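Local coordinates for protein 3'-5' exonuclease crn-4 (PDB 5DK5) that degrades DNA and RNA from the 3' end as a DEDDh-family exonuclease, preferring single-stranded RNA, and takes part in apoptotic DNA degradation, at residues 48-51 and 52-55; 93-96 and 97-101. One frame throughout, in Å; residues are numbered along the deposited sequence.

Interaction 1 (48-51 and 52-55)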
ATOM      1  N   ALA B  48      27.886  14.830  -2.698  1.00 30.47           N
ATOM      2  CA  ALA B  48      28.439  16.173  -2.593  1.00 31.27           C
ATOM      3  C   ALA B  48      29.221  16.552  -3.847  1.00 32.52           C
ATOM      4  O   ALA B  48      29.884  15.712  -4.454  1.00 33.03           O
ATOM      5  CB  ALA B  48      29.325  16.276  -1.367  1.00 31.47           C
ATOM      6  N   TYR B  49      29.127  17.822  -4.228  1.00 35.25           N
ATOM      7  CA  TYR B  49      29.905  18.361  -5.340  1.00 36.95           C
ATOM      8  C   TYR B  49      30.755  19.534  -4.872  1.00 37.60           C
ATOM      9  O   TYR B  49      30.243  20.503  -4.313  1.00 35.01           O
ATOM     10  CB  TYR B  49      28.989  18.797  -6.482  1.00 39.67           C
ATOM     11  CG  TYR B  49      29.718  19.495  -7.607  1.00 44.98           C
ATOM     12  CD1 TYR B  49      30.524  18.783  -8.486  1.00 47.71           C
ATOM     13  CD2 TYR B  49      29.596  20.864  -7.794  1.00 48.17           C
ATOM     14  CE1 TYR B  49      31.193  19.418  -9.515  1.00 38.31           C
ATOM     15  CE2 TYR B  49      30.259  21.506  -8.822  1.00 51.13           C
ATOM     16  CZ  TYR B  49      31.055  20.778  -9.678  1.00 52.32           C
ATOM     17  OH  TYR B  49      31.716  21.412 -10.701  1.00 53.92           O
ATOM     18  N   ASP B  50      32.060  19.430  -5.104  1.00 36.36           N
ATOM     19  CA  ASP B  50      33.006  20.475  -4.731  1.00 43.36           C
ATOM     20  C   ASP B  50      33.066  21.515  -5.845  1.00 45.55           C
ATOM     21  O   ASP B  50      33.594  21.250  -6.925  1.00 46.28           O
ATOM     22  CB  ASP B  50      34.385  19.863  -4.466  1.00 45.79           C
ATOM     23  CG  ASP B  50      35.380  20.863  -3.896  1.00 48.21           C
ATOM     24  OD1 ASP B  50      35.508  21.974  -4.448  1.00 48.10           O
ATOM     25  OD2 ASP B  50      36.043  20.532  -2.892  1.00 48.40           O
ATOM     26  N   VAL B  51      32.521  22.699  -5.581  1.00 38.35           N
ATOM     27  CA  VAL B  51      32.387  23.716  -6.619  1.00 39.28           C
ATOM     28  C   VAL B  51      33.733  24.331  -7.016  1.00 45.93           C
ATOM     29  O   VAL B  51      34.054  24.371  -8.201  1.00 45.56           O
ATOM     30  CB  VAL B  51      31.409  24.838  -6.186  1.00 38.86           C
ATOM     31  CG1 VAL B  51      31.392  25.973  -7.209  1.00 40.01           C
ATOM     32  CG2 VAL B  51      30.013  24.274  -5.995  1.00 37.46           C
ATOM     33  N   PRO B  52      34.524  24.816  -6.040  1.00 47.57           N
ATOM     34  CA  PRO B  52      35.806  25.413  -6.437  1.00 49.93           C
ATOM     35  C   PRO B  52      36.736  24.448  -7.170  1.00 48.13           C
ATOM     36  O   PRO B  52      37.365  24.837  -8.154  1.00 48.00           O
ATOM     37  CB  PRO B  52      36.429  25.832  -5.102  1.00 50.98           C
ATOM     38  CG  PRO B  52      35.293  25.975  -4.176  1.00 50.23           C
ATOM     39  CD  PRO B  52      34.299  24.944  -4.587  1.00 47.99           C
ATOM     40  N   ASN B  53      36.814  23.209  -6.695  1.00 55.32           N
ATOM     41  CA  ASN B  53      37.725  22.224  -7.268  1.00 55.73           C
ATOM     42  C   ASN B  53      37.090  21.408  -8.390  1.00 53.83           C
ATOM     43  O   ASN B  53      37.755  20.576  -9.008  1.00 52.40           O
ATOM     44  CB  ASN B  53      38.231  21.284  -6.175  1.00 56.76           C
ATOM     45  CG  ASN B  53      38.966  22.019  -5.072  1.00 58.96           C
ATOM     46  OD1 ASN B  53      38.417  22.257  -3.997  1.00 59.67           O
ATOM     47  ND2 ASN B  53      40.213  22.393  -5.339  1.00 60.22           N
ATOM     48  N   ASP B  54      35.808  21.652  -8.648  1.00 54.26           N
ATOM     49  CA  ASP B  54      35.096  20.979  -9.731  1.00 55.36           C
ATOM     50  C   ASP B  54      35.236  19.462  -9.617  1.00 58.12           C
ATOM     51  O   ASP B  54      35.739  18.805 -10.530  1.00 60.87           O
ATOM     52  CB  ASP B  54      35.619  21.461 -11.088  1.00 56.08           C
ATOM     53  CG  ASP B  54      34.795  20.944 -12.251  1.00 56.78           C
ATOM     54  OD1 ASP B  54      33.568  20.782 -12.088  1.00 55.72           O
ATOM     55  OD2 ASP B  54      35.374  20.695 -13.331  1.00 58.64           O
ATOM     56  N   LYS B  55      34.799  18.911  -8.487  1.00 49.65           N
ATOM     57  CA  LYS B  55      34.972  17.488  -8.213  1.00 52.82           C
ATOM     58  C   LYS B  55      33.728  16.865  -7.588  1.00 47.14           C
ATOM     59  O   LYS B  55      33.290  17.273  -6.514  1.00 37.39           O
ATOM     60  CB  LYS B  55      36.177  17.275  -7.291  1.00 59.89           C
ATOM     61  CG  LYS B  55      36.464  15.817  -6.944  1.00 65.65           C
ATOM     62  CD  LYS B  55      36.743  14.984  -8.185  1.00 71.15           C
ATOM     63  CE  LYS B  55      37.004  13.534  -7.832  1.00 73.95           C
ATOM     64  NZ  LYS B  55      37.183  12.700  -9.051  1.00 76.31           N
TER

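Interaction 2 (93-96 and 97-101)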
ATOM      1  N   ASP B  93      15.244   2.110   9.209  1.00 22.87           N
ATOM      2  CA  ASP B  93      14.691   2.960  10.257  1.00 23.43           C
ATOM      3  C   ASP B  93      13.596   3.850   9.675  1.00 21.94           C
ATOM      4  O   ASP B  93      13.545   4.070   8.464  1.00 20.25           O
ATOM      5  CB  ASP B  93      15.784   3.819  10.899  1.00 28.28           C
ATOM      6  CG  ASP B  93      16.794   2.998  11.681  1.00 31.79           C
ATOM      7  OD1 ASP B  93      16.418   2.442  12.734  1.00 33.78           O
ATOM      8  OD2 ASP B  93      17.967   2.922  11.255  1.00 32.05           O
ATOM      9  N   THR B  94      12.716   4.352  10.536  1.00 20.51           N
ATOM     10  CA  THR B  94      11.698   5.306  10.113  1.00 20.63           C
ATOM     11  C   THR B  94      12.350   6.649   9.801  1.00 19.46           C
ATOM     12  O   THR B  94      13.496   6.888  10.181  1.00 21.35           O
ATOM     13  CB  THR B  94      10.615   5.496  11.184  1.00 24.55           C
ATOM     14  OG1 THR B  94      11.228   5.846  12.429  1.00 29.15           O
ATOM     15  CG2 THR B  94       9.815   4.216  11.357  1.00 16.63           C
ATOM     16  N   PHE B  95      11.612   7.521   9.120  1.00 18.83           N
ATOM     17  CA  PHE B  95      12.173   8.764   8.596  1.00 21.74           C
ATOM     18  C   PHE B  95      12.770   9.670   9.670  1.00 21.79           C
ATOM     19  O   PHE B  95      13.774  10.342   9.429  1.00 19.95           O
ATOM     20  CB  PHE B  95      11.106   9.543   7.825  1.00 21.67           C
ATOM     21  CG  PHE B  95      11.609  10.836   7.246  1.00 22.47           C
ATOM     22  CD1 PHE B  95      12.325  10.846   6.061  1.00 22.29           C
ATOM     23  CD2 PHE B  95      11.374  12.039   7.890  1.00 21.90           C
ATOM     24  CE1 PHE B  95      12.789  12.030   5.528  1.00 19.76           C
ATOM     25  CE2 PHE B  95      11.837  13.226   7.362  1.00 22.41           C
ATOM     26  CZ  PHE B  95      12.546  13.221   6.180  1.00 20.14           C
ATOM     27  N   ASP B  96      12.152   9.699  10.846  1.00 25.15           N
ATOM     28  CA  ASP B  96      12.617  10.572  11.918  1.00 28.00           C
ATOM     29  C   ASP B  96      14.038  10.210  12.346  1.00 28.79           C
ATOM     30  O   ASP B  96      14.848  11.089  12.639  1.00 28.78           O
ATOM     31  CB  ASP B  96      11.669  10.507  13.118  1.00 29.80           C
ATOM     32  CG  ASP B  96      11.423   9.092  13.598  1.00 31.79           C
ATOM     33  OD1 ASP B  96      11.270   8.187  12.750  1.00 32.87           O
ATOM     34  OD2 ASP B  96      11.380   8.887  14.830  1.00 31.97           O
ATOM     35  N   VAL B  97      14.339   8.917  12.367  1.00 25.71           N
ATOM     36  CA  VAL B  97      15.673   8.452  12.728  1.00 26.19           C
ATOM     37  C   VAL B  97      16.674   8.780  11.624  1.00 27.53           C
ATOM     38  O   VAL B  97      17.759   9.296  11.890  1.00 29.19           O
ATOM     39  CB  VAL B  97      15.686   6.937  12.988  1.00 28.58           C
ATOM     40  CG1 VAL B  97      17.099   6.449  13.316  1.00 28.38           C
ATOM     41  CG2 VAL B  97      14.729   6.590  14.116  1.00 29.96           C
ATOM     42  N   VAL B  98      16.304   8.475  10.386  1.00 24.43           N
ATOM     43  CA  VAL B  98      17.182   8.702   9.247  1.00 23.45           C
ATOM     44  C   VAL B  98      17.444  10.190   9.047  1.00 21.90           C
ATOM     45  O   VAL B  98      18.549  10.587   8.682  1.00 22.59           O
ATOM     46  CB  VAL B  98      16.588   8.108   7.960  1.00 22.15           C
ATOM     47  CG1 VAL B  98      17.427   8.484   6.746  1.00 20.69           C
ATOM     48  CG2 VAL B  98      16.489   6.595   8.084  1.00 21.41           C
ATOM     49  N   TYR B  99      16.423  11.009   9.282  1.00 21.97           N
ATOM     50  CA  TYR B  99      16.578  12.454   9.167  1.00 23.58           C
ATOM     51  C   TYR B  99      17.529  12.977  10.236  1.00 26.52           C
ATOM     52  O   TYR B  99      18.293  13.909   9.995  1.00 22.60           O
ATOM     53  CB  TYR B  99      15.230  13.167   9.277  1.00 24.61           C
ATOM     54  CG  TYR B  99      15.352  14.673   9.195  1.00 24.88           C
ATOM     55  CD1 TYR B  99      15.610  15.304   7.986  1.00 25.32           C
ATOM     56  CD2 TYR B  99      15.222  15.464  10.331  1.00 26.72           C
ATOM     57  CE1 TYR B  99      15.733  16.680   7.910  1.00 27.87           C
ATOM     58  CE2 TYR B  99      15.339  16.839  10.261  1.00 26.70           C
ATOM     59  CZ  TYR B  99      15.594  17.441   9.049  1.00 28.38           C
ATOM     60  OH  TYR B  99      15.711  18.810   8.978  1.00 32.49           O
ATOM     61  N   GLU B 100      17.475  12.376  11.420  1.00 27.86           N
ATOM     62  CA  GLU B 100      18.377  12.748  12.501  1.00 28.64           C
ATOM     63  C   GLU B 100      19.815  12.383  12.143  1.00 27.27           C
ATOM     64  O   GLU B 100      20.747  13.133  12.434  1.00 25.36           O
ATOM     65  CB  GLU B 100      17.953  12.068  13.804  1.00 29.57           C
ATOM     66  CG  GLU B 100      18.899  12.287  14.973  1.00 33.02           C
ATOM     67  CD  GLU B 100      19.112  13.755  15.296  1.00 40.05           C
ATOM     68  OE1 GLU B 100      18.181  14.561  15.079  1.00 43.85           O
ATOM     69  OE2 GLU B 100      20.215  14.104  15.766  1.00 41.17           O
ATOM     70  N   GLN B 101      19.989  11.230  11.504  1.00 30.06           N
ATOM     71  CA  GLN B 101      21.306  10.801  11.046  1.00 29.50           C
ATOM     72  C   GLN B 101      21.807  11.729   9.942  1.00 29.35           C
ATOM     73  O   GLN B 101      23.005  11.984   9.822  1.00 28.66           O
ATOM     74  CB  GLN B 101      21.256   9.357  10.544  1.00 29.83           C
ATOM     75  CG  GLN B 101      20.988   8.329  11.639  1.00 34.00           C
ATOM     76  CD  GLN B 101      20.704   6.941  11.092  1.00 37.53           C
ATOM     77  OE1 GLN B 101      20.237   6.785   9.965  1.00 38.30           O
ATOM     78  NE2 GLN B 101      20.987   5.923  11.895  1.00 39.93           N
TER
HETATM   79  O   HOH W   1      19.312   4.300   9.460  1.00 35.10           O

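Interaction 1 (48-51 and 52-55)
The phenol ring of Tyr-49 lies beside the backbone joining Asp-54 to Lys-55, its CD1 3.7 Å from Lys-55 O, and its hydroxyl points at the carboxylate of Asp-54. Tyr-49 OH donates to Asp-54 OD1, which sits at the ring edge, in plane, with the carboxylate turned 80° against the ring. The modelled OH to OD1 distance of 2.4 Å is very short, so the exact length is doubtful. Asp-54, in a left-handed backbone conformation, and Lys-55 together lie opposite Asp-50, a G1 beta bulge. Asp-50 and Lys-55 close the hairpin as an antiparallel hydrogen-bonded pair: Asp-50 N donates to Lys-55 O over 2.9 Å, and Lys-55 N returns a bond to Asp-50 O. With CG anti to the backbone N (chi1 -173°), the Asp-50 carboxylate brings OD1 to the amide of Asn-53. There OD1 receives Asn-53 N at 2.9 Å, a nearly straight bond that arrives above the carboxylate plane, and Pro-52 CD comes within 3.2 Å of OD1. Replacing Asp-50 with an alanine would probably deprive the Asn-53 amide of this acceptor and let the turn flex. Helix 191-207 touches the Tyr-49 side chain through Leu-202 and Ile-206. The two acidic groups thus each accept a hydrogen bond within the turn and bulge of one short hairpin, which probably eases the cost of placing negative charge there.

Interaction 2 (93-96 and 97-101)
Residues 95-101 form the opening turns of a helix, with Thr-94 at its N-cap position: Val-98 N bonds almost straight (169°) to Thr-94 O over 3.2 Å, Tyr-99 N to Phe-95 O over 2.7 Å, and Glu-100 N to Asp-96 O. Val-97 N adds a weak bond to Thr-94 O. One turn apart, Phe-95 and Tyr-99 both carry CG anti to the backbone N, which sends their rings the same way. Tyr-99 CB sits over one face of the Phe-95 ring, offset toward the rim and 4.2 Å from the centroid, a CH-pi contact. The two ring planes are only 21° apart, yet slid so far that they barely overlap. Ahead of the helix, Asp-93 lays its CB against Val-97, 3.8 Å from CG1, while its OD2 accepts a hydrogen bond from a water at 2.6 Å. The same water donates to Gln-101 OE1, tying the residue before the N-cap to the second turn. Val-98 turns to Phe-44 and Phe-62 of the sheet. Phe-95 and Tyr-99 meet Met-134 of helix 124-136. This helix start, packed on the mixed sheet and touching helix 124-136, is consistent with the RNase H-like fold of DEDDh exonucleases; the Phe-95 side chain lies about 11 Å from that of magnesium-binding Glu-27.

Along the chain the contacts come in series, neither nested nor crossed. Interaction 1 closes the hairpin between strands 41-50 and 55-65, the latter an edge strand of the sheet within this chain. The chain then runs along 55-65 and through helices 76-82 and 86-90 before interaction 2 starts helix 95-109. The centres are 27 Å apart and the nearest atoms about 14 Å apart, so they do not touch. The shared element is the sheet: 48-55 joins two of its strands beside helix 191-207, whereas 93-101 brings helix 95-109 onto those same strands and against helix 124-136. Both contacts belong to the exonuclease domain.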